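Local coordinates for VP1 (Polyomavirus HPyV7, PDB 4PCH), which forms pentamers that build the capsid of human polyomavirus 7 as its major coat protein, and probably contributes to attachment to host cells, at residues Thr79-Glu84 with Cys266-Ile271; Pro29-Ala34 with Arg252-Gly257; Pro127-Gly132 with Thr179-Thr184; Leu88-Leu93 with Tyr119-Gly124. One frame throughout, in Å; residues are numbered along the deposited sequence. Where two conformers were deposited one is given.

Contact 1. Residues Thr79-Glu84 with Cys266-Ile271; sequences TMIVWE and CRQRRI
Neighbouring antiparallel strands of a VP1 jelly-roll sheet bring Thr-79 to Glu-84 against Cys-266 to Ile-271, with Met-80, Val-82 and Glu-84 hydrogen-bonded in both directions to Ile-271, Arg-269 and Arg-267. On the face carrying Glu-84, its carboxylate is clamped between two arginines. Arg-267 NE and Arg-269 NE each lie 2.9 Å from Glu-84 OE1, coming from opposite faces of the carboxylate; the bond from Arg-267 is almost straight, at 178°. The other oxygen, Glu-84 OE2, accepts from Arg-267 NH2 at 2.9 Å and Arg-269 NH1 at 3.0 Å, and also from the backbone N of Gly-217, on jelly-roll strand 208-219. Arg-267 reaches with an extended chain, whereas Arg-269 folds back at chi2 and chi3 (74° and 81°). Each presents its guanidinium edge, so four charged bonds fix the rotation of a buried carboxylate and probably keep it ionised. On the sheet face carrying Trp-83 and Gln-268, Gln-268 CG lies over the six-membered ring of Trp-83, 4.0 Å from its centroid, while Trp-83 NE1 bonds Pro-69 O. Further along, Ile-81 CG1 sits 3.6 Å from Arg-270 CZ, over the centre of the guanidinium face, a flat surface suited to a branched aliphatic chain.

Contact 2. Residues Pro29-Ala34 with Arg252-Gly257; sequences PNFGKA and RTVQAG
Phe-31 and Pro-29, in the loop that follows strand 9-27, pack against Val-254 and Ala-256 at the start of strand 253-271. From its CB, the Phe-31 side chain leans toward the strand: CG stands anti to the carbonyl carbon (chi1 -73°), which carries the ring to the strand. Of the two flanks of the ring, CE1 comes to 4.3 Å from Ala-256 CB, and CE2 lies 3.7 Å from Val-254 CB. At the tip, CZ is 3.9 Å from Val-254 CG1, a methyl that lies in the plane of the ring. The valine therefore meets an edge of the phenyl group, and its branched, compact shape lets CB and CG1 both press on the same two ring carbons. Pro-29 adds a second patch. Its CB is 3.8 Å from Ala-256 CB, whose single methyl lets loop and strand come close, and its CG lies 3.3 Å from Gly-257 O. Beyond the contact, Met-98 of a second subunit packs on Val-254 and Val-154 of a third on Pro-29, placing both sides of the contact near subunit boundaries. No hydrogen bond crosses between the segments: mainly hydrocarbon surface meets, and the fit rests on shape and burial, with the loop backbone bonded elsewhere, as Phe-31 is to Asn-39.

Contact 3. Residues Pro127-Gly132 with Thr179-Thr184; sequences PLDVIG and TKNDNT
Asn-181 and Asp-129 join through three hydrogen bonds that use both side chains and both backbones. The amide of Asn-181 reads the backbone of Asp-129 much as a neighbouring strand would: Asn-181 OD1 accepts from Asp-129 N at 2.9 Å, and Asn-181 ND2 donates to Asp-129 O, also at 2.9 Å. In return Asp-129 OD2 takes the backbone N of Asn-181 at 2.9 Å, on the anti side of the carboxylate. The two side chains run antiparallel alongside each other, so each reaches the other's main chain. Asn-181 ND2 also donates to Asp-177 O. Around these bonds, Leu-128 CD1 lies 3.6 Å from Asn-181 OD1, and Lys-180 CB rests 3.3 Å from Asp-129 OD2. A water 2.7 Å from Asn-181 OD1 also bonds Pro-127 O and Thr-184 OG1. Asn-181 opens a type I turn with left-handed backbone angles (phi 51°), a conformation that asparagine tolerates better than most residues. At the end of the turn, Thr-184 O accepts a bond from Asn-204 of a second subunit. With both amide atoms of a buried asparagine engaged, the amide's orientation is set, and the loop leading into strand 184-191 is pinned to Asp-129 of strand 129-132.

Contact 4. Residues Leu88-Leu93 with Tyr119-Gly124; sequences LETELL and YFWACG
Leu-88 begins a row of inward-facing side chains, Leu-88, Thr-90 and Leu-92, that meets Cys-123, Trp-121 and Tyr-119 in the reverse order. The two strands are too far apart to pair: the axes of the two segments approach to 9.5 Å and run nearly antiparallel at 150°, and their side chains interlock across the interior of the jelly-roll sandwich. At Leu-88 the CD2 branch does the touching: it lies 3.6 Å from Cys-123 CB and 4.1 Å from Trp-121 CZ3. The short cysteine side chain lets the leucine methyl come up against its CB. Two residues on, Thr-90 divides its branches by chemistry. With OG1 anti to the backbone N (chi1 -176°), the hydroxyl turns to Phe-261 O and Arg-260 NH1, and the methyl CG2 is left to sit over one face of the Trp-121 indole, 4.1 Å from the centroid of the five-membered ring and only 15° off its normal, a CH-pi contact. Phe-187 of strand 184-191 also touches this tryptophan. Leu-92 then extends CD2 to 4.0 Å from Tyr-119 CD1, the two side chains lying roughly perpendicular; the tyrosine hydroxyl bonds Gln-117 OE1. Because the hydroxyls of Thr-90 and Tyr-119 are both satisfied outside the two segments, what joins the strands here is dispersion and CH-pi contact between methyl groups and aromatic surfaces.

In the fold
From the N terminus, the chain first lays down 29-34, the opening of contact 2, then 79-84, the opening of contact 1, which pairs neighbouring strands. Segment 88-93, further along strand 79-93, soon packs on 119-124 across the interior and closes contact 4, the shortest loop. Contact 3 follows in series, from 127-132 to 179-184; contacts 3 and 4 touch where Leu-128 meets Phe-120 and Thr-184 meets Ala-122. Both lie within the long loops of contacts 1 and 2. Those two cross: strand 253-271 closes contact 2 at its start and contact 1 at its end, the contact centres about 37 Å apart. Contacts 2 and 3 hold loops to strands, and Gly-257 packs on Leu-92, linking contacts 2 and 4.

Contact 1. Residues Thr79-Glu84 with Cys266-Ile271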
loop_
_atom_site.group_PDB
_atom_site.type_symbol
_atom_site.label_atom_id
_atom_site.label_comp_id
_atom_site.label_asym_id
_atom_site.label_seq_id
_atom_site.Cartn_x
_atom_site.Cartn_y
_atom_site.Cartn_z
ATOM N N THR B 79 -13.044 -43.300 19.308
ATOM C CA THR B 79 -13.158 -41.850 19.202
ATOM C C THR B 79 -12.633 -41.151 20.452
ATOM O O THR B 79 -12.613 -41.720 21.551
ATOM C CB THR B 79 -14.616 -41.413 18.973
ATOM O OG1 THR B 79 -15.341 -41.563 20.190
ATOM C CG2 THR B 79 -15.292 -42.264 17.877
ATOM N N MET B 80 -12.192 -39.917 20.281
ATOM C CA MET B 80 -11.917 -39.097 21.434
ATOM C C MET B 80 -12.297 -37.647 21.207
ATOM O O MET B 80 -12.376 -37.168 20.075
ATOM C CB MET B 80 -10.451 -39.215 21.893
ATOM C CG MET B 80 -9.415 -38.601 21.005
ATOM S SD MET B 80 -7.680 -38.632 21.585
ATOM C CE MET B 80 -7.839 -38.799 23.368
ATOM N N ILE B 81 -12.502 -36.948 22.309
ATOM C CA ILE B 81 -12.748 -35.509 22.298
ATOM C C ILE B 81 -11.438 -34.758 22.529
ATOM O O ILE B 81 -10.713 -35.052 23.487
ATOM C CB ILE B 81 -13.741 -35.113 23.416
ATOM C CG1 ILE B 81 -15.083 -35.825 23.231
ATOM C CG2 ILE B 81 -13.990 -33.617 23.382
ATOM C CD1 ILE B 81 -16.014 -35.662 24.412
ATOM N N VAL B 82 -11.143 -33.787 21.676
ATOM C CA VAL B 82 -9.960 -32.920 21.845
ATOM C C VAL B 82 -10.371 -31.456 21.720
ATOM O O VAL B 82 -11.430 -31.145 21.157
ATOM C CB VAL B 82 -8.875 -33.213 20.772
ATOM C CG1 VAL B 82 -8.394 -34.647 20.851
ATOM C CG2 VAL B 82 -9.409 -32.952 19.363
ATOM N N TRP B 83 -9.530 -30.568 22.236
ATOM C CA TRP B 83 -9.677 -29.140 22.011
ATOM C C TRP B 83 -9.298 -28.802 20.576
ATOM O O TRP B 83 -8.270 -29.265 20.065
ATOM C CB TRP B 83 -8.795 -28.348 22.944
ATOM C CG TRP B 83 -9.221 -28.405 24.373
ATOM C CD1 TRP B 83 -8.536 -28.980 25.411
ATOM C CD2 TRP B 83 -10.386 -27.797 24.945
ATOM N NE1 TRP B 83 -9.225 -28.799 26.577
ATOM C CE2 TRP B 83 -10.361 -28.077 26.322
ATOM C CE3 TRP B 83 -11.463 -27.069 24.421
ATOM C CZ2 TRP B 83 -11.374 -27.658 27.191
ATOM C CZ3 TRP B 83 -12.457 -26.632 25.283
ATOM C CH2 TRP B 83 -12.407 -26.926 26.651
ATOM N N GLU B 84 -10.158 -28.017 19.938
ATOM C CA GLU B 84 -9.949 -27.502 18.585
ATOM C C GLU B 84 -9.857 -25.972 18.628
ATOM O O GLU B 84 -10.807 -25.299 19.067
ATOM C CB GLU B 84 -11.126 -27.933 17.699
ATOM C CG GLU B 84 -11.114 -27.394 16.280
ATOM C CD GLU B 84 -12.464 -27.520 15.572
ATOM O OE1 GLU B 84 -13.449 -27.948 16.229
ATOM O OE2 GLU B 84 -12.543 -27.159 14.374
ATOM N N CYS B 266 -10.898 -21.928 21.681
ATOM C CA CYS B 266 -11.013 -23.394 21.535
ATOM C C CYS B 266 -12.433 -23.873 21.811
ATOM O O CYS B 266 -13.157 -23.290 22.617
ATOM C CB CYS B 266 -10.086 -24.109 22.502
ATOM S SG CYS B 266 -8.346 -23.699 22.280
ATOM N N ARG B 267 -12.807 -24.931 21.112
ATOM C CA ARG B 267 -14.046 -25.669 21.361
ATOM C C ARG B 267 -13.668 -27.154 21.344
ATOM O O ARG B 267 -12.518 -27.501 21.104
ATOM C CB ARG B 267 -15.122 -25.369 20.297
ATOM C CG ARG B 267 -14.733 -25.805 18.891
ATOM C CD ARG B 267 -15.567 -25.142 17.809
ATOM N NE ARG B 267 -15.048 -25.488 16.487
ATOM C CZ ARG B 267 -15.264 -24.787 15.377
ATOM N NH1 ARG B 267 -16.063 -23.713 15.392
ATOM N NH2 ARG B 267 -14.702 -25.181 14.238
ATOM N N GLN B 268 -14.613 -28.025 21.635
ATOM C CA GLN B 268 -14.340 -29.451 21.625
ATOM C C GLN B 268 -14.810 -30.103 20.341
ATOM O O GLN B 268 -15.890 -29.789 19.827
ATOM C CB GLN B 268 -14.964 -30.101 22.842
ATOM C CG GLN B 268 -14.323 -29.626 24.133
ATOM C CD GLN B 268 -14.891 -30.286 25.381
ATOM O OE1 GLN B 268 -15.730 -31.194 25.329
ATOM N NE2 GLN B 268 -14.403 -29.838 26.534
ATOM N N ARG B 269 -14.033 -31.070 19.882
ATOM C CA ARG B 269 -14.288 -31.785 18.627
ATOM C C ARG B 269 -14.047 -33.262 18.872
ATOM O O ARG B 269 -13.024 -33.630 19.467
ATOM C CB ARG B 269 -13.340 -31.248 17.555
ATOM C CG ARG B 269 -13.393 -31.924 16.186
ATOM C CD ARG B 269 -14.628 -31.565 15.389
ATOM N NE ARG B 269 -14.452 -30.272 14.731
ATOM C CZ ARG B 269 -15.002 -29.911 13.575
ATOM N NH1 ARG B 269 -14.757 -28.702 13.100
ATOM N NH2 ARG B 269 -15.784 -30.738 12.895
ATOM N N ARG B 270 -14.964 -34.114 18.429
ATOM C CA ARG B 270 -14.720 -35.565 18.456
ATOM C C ARG B 270 -13.979 -35.986 17.170
ATOM O O ARG B 270 -14.240 -35.485 16.067
ATOM C CB ARG B 270 -16.006 -36.388 18.713
ATOM C CG ARG B 270 -15.685 -37.688 19.495
ATOM C CD ARG B 270 -16.858 -38.587 19.881
ATOM N NE ARG B 270 -17.366 -38.386 21.248
ATOM C CZ ARG B 270 -16.829 -38.860 22.388
ATOM N NH1 ARG B 270 -17.446 -38.587 23.537
ATOM N NH2 ARG B 270 -15.691 -39.581 22.427
ATOM N N ILE B 271 -12.967 -36.831 17.336
ATOM C CA ILE B 271 -12.201 -37.372 16.213
ATOM C C ILE B 271 -12.186 -38.903 16.327
ATOM O O ILE B 271 -12.345 -39.475 17.419
ATOM C CB ILE B 271 -10.785 -36.757 16.132
ATOM C CG1 ILE B 271 -9.963 -37.131 17.364
ATOM C CG2 ILE B 271 -10.851 -35.232 15.998
ATOM C CD1 ILE B 271 -8.562 -36.559 17.412
#

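Contact 2. Residues Pro29-Ala34 with Arg252-Gly257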
loop_
_atom_site.group_PDB
_atom_site.type_symbol
_atom_site.label_atom_id
_atom_site.label_comp_id
_atom_site.label_asym_id
_atom_site.label_seq_id
_atom_site.Cartn_x
_atom_site.Cartn_y
_atom_site.Cartn_z
ATOM N N PRO B 29 10.392 -11.431 22.975
ATOM C CA PRO B 29 11.478 -11.604 22.042
ATOM C C PRO B 29 12.684 -12.290 22.649
ATOM O O PRO B 29 12.944 -12.153 23.835
ATOM C CB PRO B 29 11.835 -10.167 21.661
ATOM C CG PRO B 29 11.429 -9.359 22.812
ATOM C CD PRO B 29 10.129 -9.992 23.221
ATOM N N ASN B 30 13.360 -13.038 21.794
ATOM C CA ASN B 30 14.390 -13.922 22.207
ATOM C C ASN B 30 15.565 -13.909 21.252
ATOM O O ASN B 30 15.410 -14.282 20.101
ATOM C CB ASN B 30 13.725 -15.306 22.244
ATOM C CG ASN B 30 14.683 -16.386 22.506
ATOM O OD1 ASN B 30 15.638 -16.205 23.258
ATOM N ND2 ASN B 30 14.474 -17.524 21.852
ATOM N N PHE B 31 16.731 -13.455 21.737
ATOM C CA PHE B 31 17.954 -13.456 20.952
ATOM C C PHE B 31 18.713 -14.556 21.636
ATOM O O PHE B 31 19.538 -14.305 22.544
ATOM C CB PHE B 31 18.725 -12.139 21.088
ATOM C CG PHE B 31 18.095 -10.995 20.369
ATOM C CD1 PHE B 31 17.080 -10.268 20.962
ATOM C CD2 PHE B 31 18.502 -10.653 19.095
ATOM C CE1 PHE B 31 16.495 -9.226 20.308
ATOM C CE2 PHE B 31 17.927 -9.579 18.438
ATOM C CZ PHE B 31 16.929 -8.868 19.051
ATOM N N GLY B 32 18.336 -15.764 21.242
ATOM C CA GLY B 32 18.770 -17.007 21.809
ATOM C C GLY B 32 20.265 -17.134 21.858
ATOM O O GLY B 32 20.978 -16.739 20.912
ATOM N N LYS B 33 20.702 -17.626 23.007
ATOM C CA LYS B 33 22.087 -17.933 23.320
ATOM C C LYS B 33 22.238 -19.388 23.777
ATOM O O LYS B 33 23.344 -19.842 24.052
ATOM C CB LYS B 33 22.562 -17.056 24.472
ATOM C CG LYS B 33 22.590 -15.570 24.224
ATOM C CD LYS B 33 23.316 -14.880 25.365
ATOM C CE LYS B 33 24.826 -14.882 25.155
ATOM N NZ LYS B 33 25.277 -13.784 24.248
ATOM N N ALA B 34 21.116 -20.102 23.879
ATOM C CA ALA B 34 21.091 -21.481 24.374
ATOM C C ALA B 34 19.722 -22.099 24.043
ATOM O O ALA B 34 18.760 -21.389 23.763
ATOM C CB ALA B 34 21.359 -21.528 25.870
ATOM N N ARG B 252 25.134 -0.807 15.618
ATOM C CA ARG B 252 23.808 -1.105 15.078
ATOM C C ARG B 252 23.319 -2.422 15.676
ATOM O O ARG B 252 24.078 -3.416 15.760
ATOM C CB ARG B 252 23.821 -1.191 13.554
ATOM C CG ARG B 252 24.222 0.069 12.821
ATOM C CD ARG B 252 23.159 1.145 12.906
ATOM N NE ARG B 252 21.999 0.813 12.068
ATOM C CZ ARG B 252 20.869 1.502 12.086
ATOM N NH1 ARG B 252 20.758 2.567 12.871
ATOM N NH2 ARG B 252 19.842 1.117 11.331
ATOM N N THR B 253 22.059 -2.402 16.099
ATOM C CA THR B 253 21.455 -3.459 16.878
ATOM C C THR B 253 20.096 -3.829 16.292
ATOM O O THR B 253 19.375 -2.967 15.810
ATOM C CB THR B 253 21.321 -2.906 18.299
ATOM O OG1 THR B 253 22.651 -2.787 18.877
ATOM C CG2 THR B 253 20.501 -3.753 19.133
ATOM N N VAL B 254 19.714 -5.090 16.363
ATOM C CA VAL B 254 18.357 -5.473 15.954
ATOM C C VAL B 254 17.310 -4.997 16.951
ATOM O O VAL B 254 17.448 -5.192 18.172
ATOM C CB VAL B 254 18.256 -6.998 15.752
ATOM C CG1 VAL B 254 16.827 -7.400 15.478
ATOM C CG2 VAL B 254 19.193 -7.423 14.647
ATOM N N GLN B 255 16.248 -4.390 16.425
ATOM C CA GLN B 255 15.070 -4.017 17.200
ATOM C C GLN B 255 13.981 -5.008 16.967
ATOM O O GLN B 255 13.500 -5.170 15.836
ATOM C CB GLN B 255 14.551 -2.621 16.794
ATOM C CG GLN B 255 13.261 -2.193 17.494
ATOM C CD GLN B 255 13.496 -1.842 18.936
ATOM O OE1 GLN B 255 14.159 -0.816 19.263
ATOM N NE2 GLN B 255 12.995 -2.680 19.825
ATOM N N ALA B 256 13.568 -5.680 18.043
ATOM C CA ALA B 256 12.427 -6.575 17.972
ATOM C C ALA B 256 11.190 -5.931 18.573
ATOM O O ALA B 256 11.255 -4.897 19.230
ATOM C CB ALA B 256 12.744 -7.887 18.702
ATOM N N GLY B 257 10.033 -6.532 18.329
ATOM C CA GLY B 257 8.831 -6.153 19.080
ATOM C C GLY B 257 9.038 -6.362 20.564
ATOM O O GLY B 257 9.906 -7.115 20.978
#

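Contact 3. Residues Pro127-Gly132 with Thr179-Thr184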
loop_
_atom_site.group_PDB
_atom_site.type_symbol
_atom_site.label_atom_id
_atom_site.label_comp_id
_atom_site.label_asym_id
_atom_site.label_seq_id
_atom_site.Cartn_x
_atom_site.Cartn_y
_atom_site.Cartn_z
ATOM N N PRO B 127 4.968 -28.449 17.584
ATOM C CA PRO B 127 5.917 -27.399 17.154
ATOM C C PRO B 127 5.930 -27.172 15.664
ATOM O O PRO B 127 5.627 -28.065 14.889
ATOM C CB PRO B 127 7.293 -27.926 17.616
ATOM C CG PRO B 127 7.061 -29.192 18.311
ATOM C CD PRO B 127 5.606 -29.548 18.322
ATOM N N LEU B 128 6.315 -25.957 15.287
ATOM C CA LEU B 128 6.424 -25.521 13.915
ATOM C C LEU B 128 7.471 -26.305 13.129
ATOM O O LEU B 128 8.619 -26.392 13.558
ATOM C CB LEU B 128 6.801 -24.042 13.916
ATOM C CG LEU B 128 6.992 -23.380 12.541
ATOM C CD1 LEU B 128 5.670 -23.205 11.828
ATOM C CD2 LEU B 128 7.684 -22.025 12.597
ATOM N N ASP B 129 7.080 -26.866 11.990
ATOM C CA ASP B 129 8.036 -27.506 11.070
ATOM C C ASP B 129 8.753 -26.410 10.272
ATOM O O ASP B 129 8.082 -25.517 9.675
ATOM C CB ASP B 129 7.297 -28.431 10.103
ATOM C CG ASP B 129 6.575 -29.564 10.800
ATOM O OD1 ASP B 129 7.243 -30.366 11.523
ATOM O OD2 ASP B 129 5.337 -29.679 10.598
ATOM N N VAL B 130 10.095 -26.496 10.233
ATOM C CA VAL B 130 10.921 -25.510 9.504
ATOM C C VAL B 130 11.936 -26.201 8.600
ATOM O O VAL B 130 12.292 -27.378 8.781
ATOM C CB VAL B 130 11.705 -24.551 10.465
ATOM C CG1 VAL B 130 10.769 -23.498 11.011
ATOM C CG2 VAL B 130 12.384 -25.322 11.582
ATOM N N ILE B 131 12.389 -25.448 7.603
ATOM C CA ILE B 131 13.441 -25.877 6.710
ATOM C C ILE B 131 14.683 -25.022 6.985
ATOM O O ILE B 131 14.591 -23.786 7.127
ATOM C CB ILE B 131 13.041 -25.733 5.231
ATOM C CG1 ILE B 131 11.701 -26.400 4.939
ATOM C CG2 ILE B 131 14.128 -26.317 4.339
ATOM C CD1 ILE B 131 11.222 -26.148 3.536
ATOM N N GLY B 132 15.819 -25.679 7.112
ATOM C CA GLY B 132 17.101 -24.984 7.320
ATOM C C GLY B 132 17.694 -24.556 5.999
ATOM O O GLY B 132 17.872 -25.386 5.121
ATOM N N THR B 179 5.558 -27.861 3.100
ATOM C CA THR B 179 5.330 -29.270 2.806
ATOM C C THR B 179 4.894 -30.072 4.051
ATOM O O THR B 179 4.530 -31.241 3.922
ATOM C CB THR B 179 6.556 -29.955 2.158
ATOM O OG1 THR B 179 7.599 -30.173 3.128
ATOM C CG2 THR B 179 7.085 -29.134 0.989
ATOM N N LYS B 180 4.942 -29.441 5.224
ATOM C CA LYS B 180 4.513 -30.058 6.482
ATOM C C LYS B 180 3.521 -29.084 7.132
ATOM O O LYS B 180 2.674 -28.501 6.423
ATOM C CB LYS B 180 5.720 -30.422 7.354
ATOM C CG LYS B 180 6.636 -31.434 6.665
ATOM C CD LYS B 180 7.761 -31.899 7.564
ATOM C CE LYS B 180 8.934 -32.403 6.751
ATOM N NZ LYS B 180 8.565 -33.497 5.811
ATOM N N ASN B 181 3.594 -28.921 8.448
ATOM C CA ASN B 181 2.678 -28.038 9.167
ATOM C C ASN B 181 1.206 -28.283 8.874
ATOM O O ASN B 181 0.422 -27.325 8.803
ATOM C CB ASN B 181 3.039 -26.573 8.906
ATOM C CG ASN B 181 4.302 -26.196 9.599
ATOM O OD1 ASN B 181 4.425 -26.411 10.812
ATOM N ND2 ASN B 181 5.279 -25.697 8.848
ATOM N N ASP B 182 0.817 -29.561 8.715
ATOM C CA ASP B 182 -0.607 -29.767 8.408
ATOM C C ASP B 182 -1.529 -29.518 9.623
ATOM O O ASP B 182 -2.717 -29.340 9.425
ATOM C CB ASP B 182 -0.891 -31.123 7.771
ATOM C CG ASP B 182 -0.523 -31.185 6.307
ATOM O OD1 ASP B 182 -0.943 -30.322 5.508
ATOM O OD2 ASP B 182 0.156 -32.158 5.952
ATOM N N ASN B 183 -0.988 -29.400 10.831
ATOM C CA ASN B 183 -1.807 -29.023 11.993
ATOM C C ASN B 183 -1.331 -27.742 12.650
ATOM O O ASN B 183 -1.443 -27.580 13.861
ATOM C CB ASN B 183 -1.838 -30.207 12.982
ATOM C CG ASN B 183 -2.935 -30.087 14.043
ATOM O OD1 ASN B 183 -4.049 -29.611 13.781
ATOM N ND2 ASN B 183 -2.635 -30.580 15.240
ATOM N N THR B 184 -0.842 -26.816 11.817
ATOM C CA THR B 184 -0.415 -25.493 12.229
ATOM C C THR B 184 -0.892 -24.499 11.156
ATOM O O THR B 184 -0.952 -24.851 9.955
ATOM C CB THR B 184 1.128 -25.457 12.361
ATOM O OG1 THR B 184 1.520 -26.233 13.493
ATOM C CG2 THR B 184 1.677 -24.035 12.486
HETATM O O HOH W 1 3.616 -27.987 12.838
#

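Contact 4. Residues Leu88-Leu93 with Tyr119-Gly124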
loop_
_atom_site.group_PDB
_atom_site.type_symbol
_atom_site.label_atom_id
_atom_site.label_comp_id
_atom_site.label_asym_id
_atom_site.label_seq_id
_atom_site.Cartn_x
_atom_site.Cartn_y
_atom_site.Cartn_z
ATOM N N LEU B 88 -8.022 -17.110 16.332
ATOM C CA LEU B 88 -7.138 -16.415 17.256
ATOM C C LEU B 88 -7.120 -14.926 16.983
ATOM O O LEU B 88 -7.487 -14.481 15.892
ATOM C CB LEU B 88 -5.735 -16.990 17.236
ATOM C CG LEU B 88 -4.812 -16.810 16.038
ATOM C CD1 LEU B 88 -4.239 -15.393 15.930
ATOM C CD2 LEU B 88 -3.674 -17.811 16.092
ATOM N N GLU B 89 -6.694 -14.176 17.997
ATOM C CA GLU B 89 -6.296 -12.778 17.811
ATOM C C GLU B 89 -4.817 -12.717 18.094
ATOM O O GLU B 89 -4.340 -13.366 19.002
ATOM C CB GLU B 89 -7.038 -11.813 18.752
ATOM C CG GLU B 89 -8.521 -11.646 18.463
ATOM C CD GLU B 89 -9.335 -12.816 18.950
ATOM O OE1 GLU B 89 -9.238 -13.125 20.150
ATOM O OE2 GLU B 89 -10.086 -13.436 18.144
ATOM N N THR B 90 -4.074 -11.933 17.318
ATOM C CA THR B 90 -2.660 -11.724 17.640
ATOM C C THR B 90 -2.314 -10.261 17.382
ATOM O O THR B 90 -2.866 -9.650 16.448
ATOM C CB THR B 90 -1.734 -12.705 16.880
ATOM O OG1 THR B 90 -0.360 -12.497 17.318
ATOM C CG2 THR B 90 -1.842 -12.509 15.349
ATOM N N GLU B 91 -1.476 -9.673 18.244
ATOM C CA GLU B 91 -1.104 -8.261 18.153
ATOM C C GLU B 91 0.359 -8.107 18.511
ATOM O O GLU B 91 0.839 -8.696 19.479
ATOM C CB GLU B 91 -1.852 -7.380 19.181
ATOM C CG GLU B 91 -3.364 -7.354 19.188
ATOM C CD GLU B 91 -3.930 -6.486 20.330
ATOM O OE1 GLU B 91 -3.366 -5.362 20.626
ATOM O OE2 GLU B 91 -4.959 -6.941 20.912
ATOM N N LEU B 92 1.081 -7.287 17.757
ATOM C CA LEU B 92 2.434 -6.896 18.118
ATOM C C LEU B 92 2.401 -5.717 19.084
ATOM O O LEU B 92 1.642 -4.763 18.896
ATOM C CB LEU B 92 3.181 -6.460 16.849
ATOM C CG LEU B 92 4.680 -6.190 16.975
ATOM C CD1 LEU B 92 5.429 -7.379 17.549
ATOM C CD2 LEU B 92 5.214 -5.878 15.578
ATOM N N LEU B 93 3.238 -5.770 20.111
ATOM C CA LEU B 93 3.379 -4.678 21.052
ATOM C C LEU B 93 4.603 -3.853 20.679
ATOM O O LEU B 93 5.741 -4.379 20.599
ATOM C CB LEU B 93 3.537 -5.215 22.485
ATOM C CG LEU B 93 2.282 -5.915 23.052
ATOM C CD1 LEU B 93 2.240 -7.406 22.813
ATOM C CD2 LEU B 93 2.159 -5.649 24.521
ATOM N N TYR B 119 7.852 -10.267 10.248
ATOM C CA TYR B 119 6.687 -10.362 11.156
ATOM C C TYR B 119 6.077 -11.729 10.935
ATOM O O TYR B 119 5.634 -12.030 9.841
ATOM C CB TYR B 119 5.700 -9.256 10.884
ATOM C CG TYR B 119 6.366 -7.900 10.879
ATOM C CD1 TYR B 119 6.658 -7.253 12.065
ATOM C CD2 TYR B 119 6.739 -7.284 9.696
ATOM C CE1 TYR B 119 7.310 -6.027 12.082
ATOM C CE2 TYR B 119 7.355 -6.045 9.697
ATOM C CZ TYR B 119 7.660 -5.430 10.896
ATOM O OH TYR B 119 8.303 -4.219 10.935
ATOM N N PHE B 120 6.143 -12.575 11.954
ATOM C CA PHE B 120 5.746 -13.985 11.782
ATOM C C PHE B 120 4.963 -14.476 12.969
ATOM O O PHE B 120 5.330 -14.185 14.107
ATOM C CB PHE B 120 6.981 -14.874 11.601
ATOM C CG PHE B 120 6.672 -16.338 11.514
ATOM C CD1 PHE B 120 6.443 -16.937 10.283
ATOM C CD2 PHE B 120 6.648 -17.125 12.668
ATOM C CE1 PHE B 120 6.150 -18.294 10.184
ATOM C CE2 PHE B 120 6.350 -18.465 12.589
ATOM C CZ PHE B 120 6.087 -19.053 11.351
ATOM N N TRP B 121 3.892 -15.234 12.707
ATOM C CA TRP B 121 3.231 -15.965 13.777
ATOM C C TRP B 121 2.824 -17.353 13.284
ATOM O O TRP B 121 2.607 -17.585 12.073
ATOM C CB TRP B 121 2.015 -15.191 14.344
ATOM C CG TRP B 121 0.937 -14.964 13.348
ATOM C CD1 TRP B 121 0.712 -13.812 12.623
ATOM C CD2 TRP B 121 -0.080 -15.898 12.944
ATOM N NE1 TRP B 121 -0.353 -13.998 11.784
ATOM C CE2 TRP B 121 -0.861 -15.261 11.960
ATOM C CE3 TRP B 121 -0.391 -17.216 13.306
ATOM C CZ2 TRP B 121 -1.937 -15.894 11.330
ATOM C CZ3 TRP B 121 -1.463 -17.846 12.698
ATOM C CH2 TRP B 121 -2.225 -17.180 11.706
ATOM N N ALA B 122 2.718 -18.265 14.240
ATOM C CA ALA B 122 2.186 -19.615 14.023
ATOM C C ALA B 122 1.451 -20.103 15.254
ATOM O O ALA B 122 1.780 -19.747 16.389
ATOM C CB ALA B 122 3.271 -20.607 13.613
ATOM N N CYS B 123 0.420 -20.917 14.989
ATOM C CA CYS B 123 -0.387 -21.583 15.985
ATOM C C CYS B 123 -0.682 -22.998 15.531
ATOM O O CYS B 123 -1.208 -23.218 14.430
ATOM C CB CYS B 123 -1.692 -20.802 16.182
ATOM S SG CYS B 123 -2.821 -21.546 17.375
ATOM N N GLY B 124 -0.356 -23.979 16.366
ATOM C CA GLY B 124 -0.516 -25.363 15.988
ATOM C C GLY B 124 -0.667 -26.322 17.159
ATOM O O GLY B 124 -0.607 -25.933 18.327
#